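Local atomic coordinates of GTP-binding protein (Thermus thermophilus, PDB entry 2DBY), a protein that binds guanine nucleotides in an OBG-family GTPase domain and probably acts as a ribosome-associated ATPase that uses magnesium. Residues 243-246 against 247-250; 266-270 against 271-275; 26-29 against 30-33. All blocks are in the same frame, centred on the assembly; numbering follows the deposited sequence.

Interaction 1: 243-246 against 247-250. With GDP (guanosine-5'-diphosphate), chain B.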
loop_
_atom_site.group_PDB
_atom_site.type_symbol
_atom_site.label_atom_id
_atom_site.label_comp_id
_atom_site.label_asym_id
_atom_site.label_seq_id
_atom_site.Cartn_x
_atom_site.Cartn_y
_atom_site.Cartn_z
ATOM N N ALA A 243 -9.525 15.374 -6.025
ATOM C CA ALA A 243 -10.047 15.191 -4.671
ATOM C C ALA A 243 -11.492 15.652 -4.596
ATOM O O ALA A 243 -12.325 15.024 -3.955
ATOM C CB ALA A 243 -9.203 16.000 -3.662
ATOM N N ARG A 244 -11.787 16.782 -5.219
ATOM C CA ARG A 244 -13.160 17.262 -5.173
ATOM C C ARG A 244 -14.123 16.260 -5.803
ATOM O O ARG A 244 -15.199 15.981 -5.255
ATOM C CB ARG A 244 -13.286 18.606 -5.887
ATOM C CG ARG A 244 -14.698 19.152 -5.858
ATOM C CD ARG A 244 -14.757 20.585 -6.323
ATOM N NE ARG A 244 -16.142 21.012 -6.502
ATOM C CZ ARG A 244 -16.501 22.220 -6.922
ATOM N NH1 ARG A 244 -15.567 23.122 -7.203
ATOM N NH2 ARG A 244 -17.788 22.518 -7.071
ATOM N N LEU A 245 -13.757 15.725 -6.953
ATOM C CA LEU A 245 -14.619 14.747 -7.617
ATOM C C LEU A 245 -14.789 13.511 -6.739
ATOM O O LEU A 245 -15.881 12.965 -6.617
ATOM C CB LEU A 245 -14.025 14.323 -8.958
ATOM C CG LEU A 245 -14.842 13.261 -9.715
ATOM C CD1 LEU A 245 -16.209 13.839 -10.082
ATOM C CD2 LEU A 245 -14.089 12.868 -10.994
ATOM N N GLU A 246 -13.705 13.052 -6.117
ATOM C CA GLU A 246 -13.829 11.875 -5.274
ATOM C C GLU A 246 -14.774 12.113 -4.108
ATOM O O GLU A 246 -15.543 11.220 -3.735
ATOM C CB GLU A 246 -12.455 11.440 -4.731
ATOM C CG GLU A 246 -11.517 10.965 -5.838
ATOM C CD GLU A 246 -12.130 9.861 -6.686
ATOM O OE1 GLU A 246 -12.150 9.996 -7.928
ATOM O OE2 GLU A 246 -12.597 8.859 -6.107
ATOM N N ALA A 247 -14.717 13.295 -3.514
ATOM C CA ALA A 247 -15.606 13.578 -2.390
ATOM C C ALA A 247 -17.059 13.566 -2.862
ATOM O O ALA A 247 -17.951 13.064 -2.151
ATOM C CB ALA A 247 -15.265 14.920 -1.790
ATOM N N GLU A 248 -17.303 14.117 -4.050
ATOM C CA GLU A 248 -18.675 14.146 -4.594
ATOM C C GLU A 248 -19.173 12.728 -4.905
ATOM O O GLU A 248 -20.284 12.357 -4.542
ATOM C CB GLU A 248 -18.718 15.008 -5.855
ATOM C CG GLU A 248 -18.426 16.481 -5.558
ATOM C CD GLU A 248 -18.142 17.304 -6.794
ATOM O OE1 GLU A 248 -17.971 16.719 -7.881
ATOM O OE2 GLU A 248 -18.071 18.552 -6.669
ATOM N N LEU A 249 -18.343 11.920 -5.556
ATOM C CA LEU A 249 -18.726 10.549 -5.874
ATOM C C LEU A 249 -18.972 9.669 -4.636
ATOM O O LEU A 249 -19.866 8.812 -4.654
ATOM C CB LEU A 249 -17.661 9.874 -6.743
ATOM C CG LEU A 249 -17.485 10.450 -8.154
ATOM C CD1 LEU A 249 -16.175 9.925 -8.757
ATOM C CD2 LEU A 249 -18.672 10.032 -9.036
ATOM N N ALA A 250 -18.190 9.879 -3.585
ATOM C CA ALA A 250 -18.293 9.088 -2.356
ATOM C C ALA A 250 -19.621 9.292 -1.642
ATOM O O ALA A 250 -19.997 8.493 -0.801
ATOM C CB ALA A 250 -17.136 9.428 -1.407
HETATM P PB GDP B . -5.769 21.036 2.511
HETATM O O1B GDP B . -5.302 22.364 3.088
HETATM O O2B GDP B . -4.551 20.238 1.796
HETATM O O3B GDP B . -6.770 20.219 3.325
HETATM O O3A GDP B . -6.659 21.517 1.223
HETATM P PA GDP B . -8.261 21.538 1.022
HETATM O O1A GDP B . -8.802 20.179 1.145
HETATM O O2A GDP B . -8.941 22.498 2.120
HETATM O "O5'" GDP B . -8.576 22.091 -0.462
HETATM C "C5'" GDP B . -8.108 23.440 -0.578
HETATM C "C4'" GDP B . -8.970 24.177 -1.634
HETATM O "O4'" GDP B . -8.886 23.542 -2.971
HETATM C "C3'" GDP B . -10.463 24.192 -1.337
HETATM O "O3'" GDP B . -11.342 25.315 -1.388
HETATM C "C2'" GDP B . -10.957 22.896 -2.030
HETATM O "O2'" GDP B . -12.348 23.112 -2.366
HETATM C "C1'" GDP B . -10.228 23.018 -3.360
HETATM N N9 GDP B . -10.025 21.708 -4.045
HETATM C C8 GDP B . -9.505 20.554 -3.490
HETATM N N7 GDP B . -9.459 19.599 -4.379
HETATM C C5 GDP B . -9.944 20.068 -5.559
HETATM C C6 GDP B . -10.132 19.502 -6.865
HETATM O O6 GDP B . -9.830 18.351 -7.078
HETATM N N1 GDP B . -10.664 20.290 -7.869
HETATM C C2 GDP B . -11.006 21.606 -7.616
HETATM N N2 GDP B . -11.530 22.368 -8.629
HETATM N N3 GDP B . -10.836 22.149 -6.403
HETATM C C4 GDP B . -10.316 21.427 -5.361
#
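Arg244 and Glu248, one helical turn apart, form a salt bridge beside the guanine of the bound GDP: NE of Arg244 meets OE2 of Glu248 at 3.1 Å on the syn side but tilted out of the carboxylate plane. The guanidinium and carboxylate planes stand 83° apart, and NE alone makes the bond to OE2, NH2 of Arg244 lying farther off. With CG anti to the backbone N (chi1 -180°) and an extended chain beyond it, Arg244 runs alongside the base; its CB lies 3.4 Å from C6 of GDP. These residues open helix 243-250 right after strand 237-241, at the guanine end of GDP, whose phosphates lie in the P-loop; Ser242, Ala243 and Arg244 are consistent with the guanine-recognising G5 loop of GTPases. Arg244 N donates to O6 of GDP (3.1 Å, 169° at the hydrogen), reading the keto group through the backbone, while Ala243 N is hydrogen-bonded to Asn209. On another side of the helix CG of Leu245 packs against CD1 of Leu249 at 3.7 Å, and Leu249 continues onto Ala257 and Leu261 of helix 254-263. The backbone bond from Leu249 N to Leu245 O, 2.9 Å, ties the same pair. Glu246 bends at chi2, its carboxylate turned to weak hydrogen bonds with the amides of Gly270 and Leu271.

Interaction 2: 266-270 against 271-275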
loop_
_atom_site.group_PDB
_atom_site.type_symbol
_atom_site.label_atom_id
_atom_site.label_comp_id
_atom_site.label_asym_id
_atom_site.label_seq_id
_atom_site.Cartn_x
_atom_site.Cartn_y
_atom_site.Cartn_z
ATOM N N LEU A 266 -14.676 7.967 -17.643
ATOM C CA LEU A 266 -13.696 7.471 -16.676
ATOM C C LEU A 266 -14.209 6.123 -16.170
ATOM O O LEU A 266 -15.407 5.976 -15.871
ATOM C CB LEU A 266 -13.544 8.462 -15.519
ATOM C CG LEU A 266 -13.090 9.853 -15.969
ATOM C CD1 LEU A 266 -13.118 10.791 -14.767
ATOM C CD2 LEU A 266 -11.692 9.797 -16.584
ATOM N N GLN A 267 -13.302 5.154 -16.061
ATOM C CA GLN A 267 -13.688 3.797 -15.666
ATOM C C GLN A 267 -13.457 3.335 -14.229
ATOM O O GLN A 267 -13.998 2.295 -13.826
ATOM C CB GLN A 267 -13.003 2.798 -16.604
ATOM C CG GLN A 267 -13.213 3.070 -18.101
ATOM C CD GLN A 267 -14.676 3.289 -18.493
ATOM O OE1 GLN A 267 -15.594 2.646 -17.961
ATOM N NE2 GLN A 267 -14.894 4.192 -19.443
ATOM N N GLU A 268 -12.671 4.077 -13.457
ATOM C CA GLU A 268 -12.366 3.683 -12.077
ATOM C C GLU A 268 -12.219 4.946 -11.235
ATOM O O GLU A 268 -11.632 5.903 -11.704
ATOM C CB GLU A 268 -11.052 2.890 -12.096
ATOM C CG GLU A 268 -10.565 2.395 -10.763
ATOM C CD GLU A 268 -9.341 1.499 -10.911
ATOM O OE1 GLU A 268 -8.517 1.785 -11.805
ATOM O OE2 GLU A 268 -9.198 0.519 -10.139
ATOM N N SER A 269 -12.744 4.961 -10.012
ATOM C CA SER A 269 -12.625 6.164 -9.182
ATOM C C SER A 269 -11.189 6.422 -8.802
ATOM O O SER A 269 -10.346 5.526 -8.859
ATOM C CB SER A 269 -13.448 6.045 -7.894
ATOM O OG SER A 269 -12.883 5.076 -7.041
ATOM N N GLY A 270 -10.932 7.649 -8.362
ATOM C CA GLY A 270 -9.595 8.012 -7.953
ATOM C C GLY A 270 -9.259 7.285 -6.675
ATOM O O GLY A 270 -8.110 6.954 -6.449
ATOM N N LEU A 271 -10.255 7.042 -5.819
ATOM C CA LEU A 271 -9.977 6.332 -4.586
ATOM C C LEU A 271 -9.583 4.910 -4.886
ATOM O O LEU A 271 -8.693 4.380 -4.222
ATOM C CB LEU A 271 -11.172 6.330 -3.636
ATOM C CG LEU A 271 -11.535 7.606 -2.888
ATOM C CD1 LEU A 271 -12.503 7.178 -1.762
ATOM C CD2 LEU A 271 -10.331 8.302 -2.316
ATOM N N GLN A 272 -10.221 4.277 -5.876
ATOM C CA GLN A 272 -9.829 2.905 -6.191
ATOM C C GLN A 272 -8.418 2.888 -6.779
ATOM O O GLN A 272 -7.612 2.016 -6.468
ATOM C CB GLN A 272 -10.827 2.246 -7.170
ATOM C CG GLN A 272 -12.114 1.819 -6.486
ATOM C CD GLN A 272 -11.869 0.799 -5.366
ATOM O OE1 GLN A 272 -11.349 -0.292 -5.602
ATOM N NE2 GLN A 272 -12.241 1.163 -4.148
ATOM N N ARG A 273 -8.129 3.835 -7.668
ATOM C CA ARG A 273 -6.796 3.905 -8.257
ATOM C C ARG A 273 -5.755 4.102 -7.167
ATOM O O ARG A 273 -4.673 3.512 -7.227
ATOM C CB ARG A 273 -6.691 5.071 -9.242
ATOM C CG ARG A 273 -7.434 4.907 -10.556
ATOM C CD ARG A 273 -7.538 6.284 -11.231
ATOM N NE ARG A 273 -7.749 6.215 -12.673
ATOM C CZ ARG A 273 -6.819 5.850 -13.553
ATOM N NH1 ARG A 273 -5.599 5.513 -13.141
ATOM N NH2 ARG A 273 -7.101 5.836 -14.848
ATOM N N LEU A 274 -6.070 4.956 -6.188
ATOM C CA LEU A 274 -5.139 5.214 -5.081
ATOM C C LEU A 274 -4.979 3.957 -4.225
ATOM O O LEU A 274 -3.891 3.618 -3.791
ATOM C CB LEU A 274 -5.650 6.379 -4.213
ATOM C CG LEU A 274 -4.773 6.757 -3.017
ATOM C CD1 LEU A 274 -3.375 7.185 -3.470
ATOM C CD2 LEU A 274 -5.470 7.910 -2.272
ATOM N N ALA A 275 -6.084 3.260 -3.979
ATOM C CA ALA A 275 -6.016 2.038 -3.195
ATOM C C ALA A 275 -5.119 1.003 -3.893
ATOM O O ALA A 275 -4.304 0.330 -3.253
ATOM C CB ALA A 275 -7.455 1.470 -2.976
HETATM O O HOH W 1 -10.389 6.318 -14.134
HETATM O O HOH W 2 -11.506 -0.912 -8.980
#
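Ser269 turns OG between its own backbone N and carbonyl carbon (chi1 69°), which brings the hydroxyl oxygen to Gln272 N, 3.0 Å away, with 156° at the hydrogen. Glu268 instead holds CG anti to its N (chi1 180°) and stretches its chain across Gln272, CG of Glu268 resting 3.6 Å from CB of Gln272. Ser269 is thus the N-cap of helix 270-281: its OG takes up an amide of the first turn, while its carbonyl O receives Arg273 N at 3.0 Å, and Gly270 O receives Leu274 N. The cap lies where the loop after helix 254-263 enters this helix, whose Leu271 packs on helix 14-25, the helix that follows the P-loop. Beyond the cap, the carboxylate of Glu268 passes over the aliphatic part of Arg273, OE1 of Glu268 lying 3.5 Å from CG of Arg273. The two charges are near but not bonded; OE2 of Glu268 pairs with Arg276 instead. One water bridges Arg273 and the backbone of Glu268, accepting from NE of Arg273 at 3.0 Å in the guanidinium plane and donating to O of Glu268 at 2.8 Å. The amide of Gln272 leads away to the backbone of Pro44 and Glu46.

Interaction 3: 26-29 against 30-33. With FMT (formic acid), chain E.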
loop_
_atom_site.group_PDB
_atom_site.type_symbol
_atom_site.label_atom_id
_atom_site.label_comp_id
_atom_site.label_asym_id
_atom_site.label_seq_id
_atom_site.Cartn_x
_atom_site.Cartn_y
_atom_site.Cartn_z
ATOM N N ALA A 26 -16.611 4.132 5.881
ATOM C CA ALA A 26 -17.877 3.726 6.505
ATOM C C ALA A 26 -18.536 2.567 5.753
ATOM O O ALA A 26 -19.557 2.031 6.208
ATOM C CB ALA A 26 -18.837 4.919 6.579
ATOM N N LEU A 27 -17.959 2.181 4.614
ATOM C CA LEU A 27 -18.477 1.065 3.808
ATOM C C LEU A 27 -17.775 -0.264 4.093
ATOM O O LEU A 27 -18.201 -1.317 3.602
ATOM C CB LEU A 27 -18.293 1.352 2.307
ATOM C CG LEU A 27 -18.974 2.522 1.595
ATOM C CD1 LEU A 27 -18.547 2.542 0.120
ATOM C CD2 LEU A 27 -20.477 2.387 1.695
ATOM N N ALA A 28 -16.709 -0.234 4.888
ATOM C CA ALA A 28 -15.911 -1.430 5.158
ATOM C C ALA A 28 -16.596 -2.613 5.853
ATOM O O ALA A 28 -17.405 -2.428 6.758
ATOM C CB ALA A 28 -14.649 -1.022 5.957
ATOM N N ALA A 29 -16.229 -3.823 5.431
ATOM C CA ALA A 29 -16.784 -5.065 5.995
ATOM C C ALA A 29 -16.062 -5.490 7.265
ATOM O O ALA A 29 -16.653 -6.132 8.146
ATOM C CB ALA A 29 -16.706 -6.212 4.945
ATOM N N ASN A 30 -14.781 -5.149 7.360
ATOM C CA ASN A 30 -13.981 -5.516 8.528
ATOM C C ASN A 30 -13.012 -4.389 8.784
ATOM O O ASN A 30 -12.380 -3.879 7.851
ATOM C CB ASN A 30 -13.193 -6.794 8.270
ATOM C CG ASN A 30 -14.089 -7.987 8.052
ATOM O OD1 ASN A 30 -14.345 -8.405 6.911
ATOM N ND2 ASN A 30 -14.597 -8.533 9.143
ATOM N N TYR A 31 -12.885 -4.013 10.049
ATOM C CA TYR A 31 -12.010 -2.924 10.413
ATOM C C TYR A 31 -10.789 -3.323 11.199
ATOM O O TYR A 31 -10.895 -4.012 12.214
ATOM C CB TYR A 31 -12.757 -1.899 11.258
ATOM C CG TYR A 31 -13.874 -1.181 10.535
ATOM C CD1 TYR A 31 -15.208 -1.591 10.668
ATOM C CD2 TYR A 31 -13.589 -0.101 9.704
ATOM C CE1 TYR A 31 -16.242 -0.921 9.977
ATOM C CE2 TYR A 31 -14.599 0.558 9.008
ATOM C CZ TYR A 31 -15.911 0.154 9.149
ATOM O OH TYR A 31 -16.874 0.867 8.477
ATOM N N PRO A 32 -9.610 -2.878 10.745
ATOM C CA PRO A 32 -8.345 -3.168 11.433
ATOM C C PRO A 32 -8.486 -2.368 12.733
ATOM O O PRO A 32 -9.065 -1.264 12.737
ATOM C CB PRO A 32 -7.292 -2.546 10.511
ATOM C CG PRO A 32 -7.956 -2.550 9.140
ATOM C CD PRO A 32 -9.378 -2.143 9.486
ATOM N N PHE A 33 -7.955 -2.891 13.834
ATOM C CA PHE A 33 -8.084 -2.195 15.116
ATOM C C PHE A 33 -7.531 -0.771 15.066
ATOM O O PHE A 33 -8.042 0.124 15.735
ATOM C CB PHE A 33 -7.357 -2.983 16.211
ATOM C CG PHE A 33 -7.761 -2.588 17.606
ATOM C CD1 PHE A 33 -6.816 -2.146 18.522
ATOM C CD2 PHE A 33 -9.089 -2.703 18.013
ATOM C CE1 PHE A 33 -7.188 -1.828 19.832
ATOM C CE2 PHE A 33 -9.466 -2.385 19.323
ATOM C CZ PHE A 33 -8.518 -1.951 20.225
HETATM C C FMT E . -13.422 -4.063 3.350
HETATM O O1 FMT E . -13.089 -4.281 4.489
HETATM O O2 FMT E . -14.715 -3.975 3.042
#
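The Tyr31 ring meets the methyl of Ala28 obliquely: CB of Ala28 lies 3.4 Å from CE2 of Tyr31 and 3.6 Å from CZ of Tyr31. On the far part of the ring, CE1 of Tyr31 comes 3.7 Å from O of Ala28. The phenol oxygen reaches further back along the chain, OH of Tyr31 standing 3.6 Å from CA of Ala26, and is hydrogen-bonded to the carbonyl of Asn25. Tyr31 thereby folds back over the turn that follows helix 14-25, on the path to strand 40-44 in the GTPase domain. The second flat group, the amide of Asn30, sits against the preceding peptide, with CG of Asn30 3.2 Å from O of Ala29; chi1 -64° sets CG beside the backbone N. Replacing Asn30 by a glycine would probably strip the cover from the Ala29 carbonyl and from Val67 of strand 66-75, and let the backbone turn more freely here. A formate, probably from the crystallisation liquor, spans two successive amides: Ala29 N gives a bond of 2.8 Å to its O2, and Asn30 N a weak one of 3.4 Å to its O1. His70 also binds it. No hydrogen bond joins 26-29 to 30-33 directly; between them the contact is mostly apolar, and the two successive N-H groups are consistent with a spot where a small carboxylate can settle.

Interactions 1 and 2 touch: the carboxylate of Glu246 probably accepts weak hydrogen bonds from Gly270 N and Leu271 N, so the nucleotide-side helix 243-250 reaches the start of helix 270-281. Both also pack on helix 14-25, and interaction 3 lies in the loop leaving that helix, with no touch to the others; its centre is about 20 Å from that of interaction 1 and 19 Å from that of interaction 2. Interactions 1 and 2 are partly buried, whereas 26-29 against 30-33 is a surface contact. Their chemistry differs accordingly: a salt bridge beside GDP, a serine cap with water bridging, and a tyrosine-alanine touch without direct hydrogen bonds.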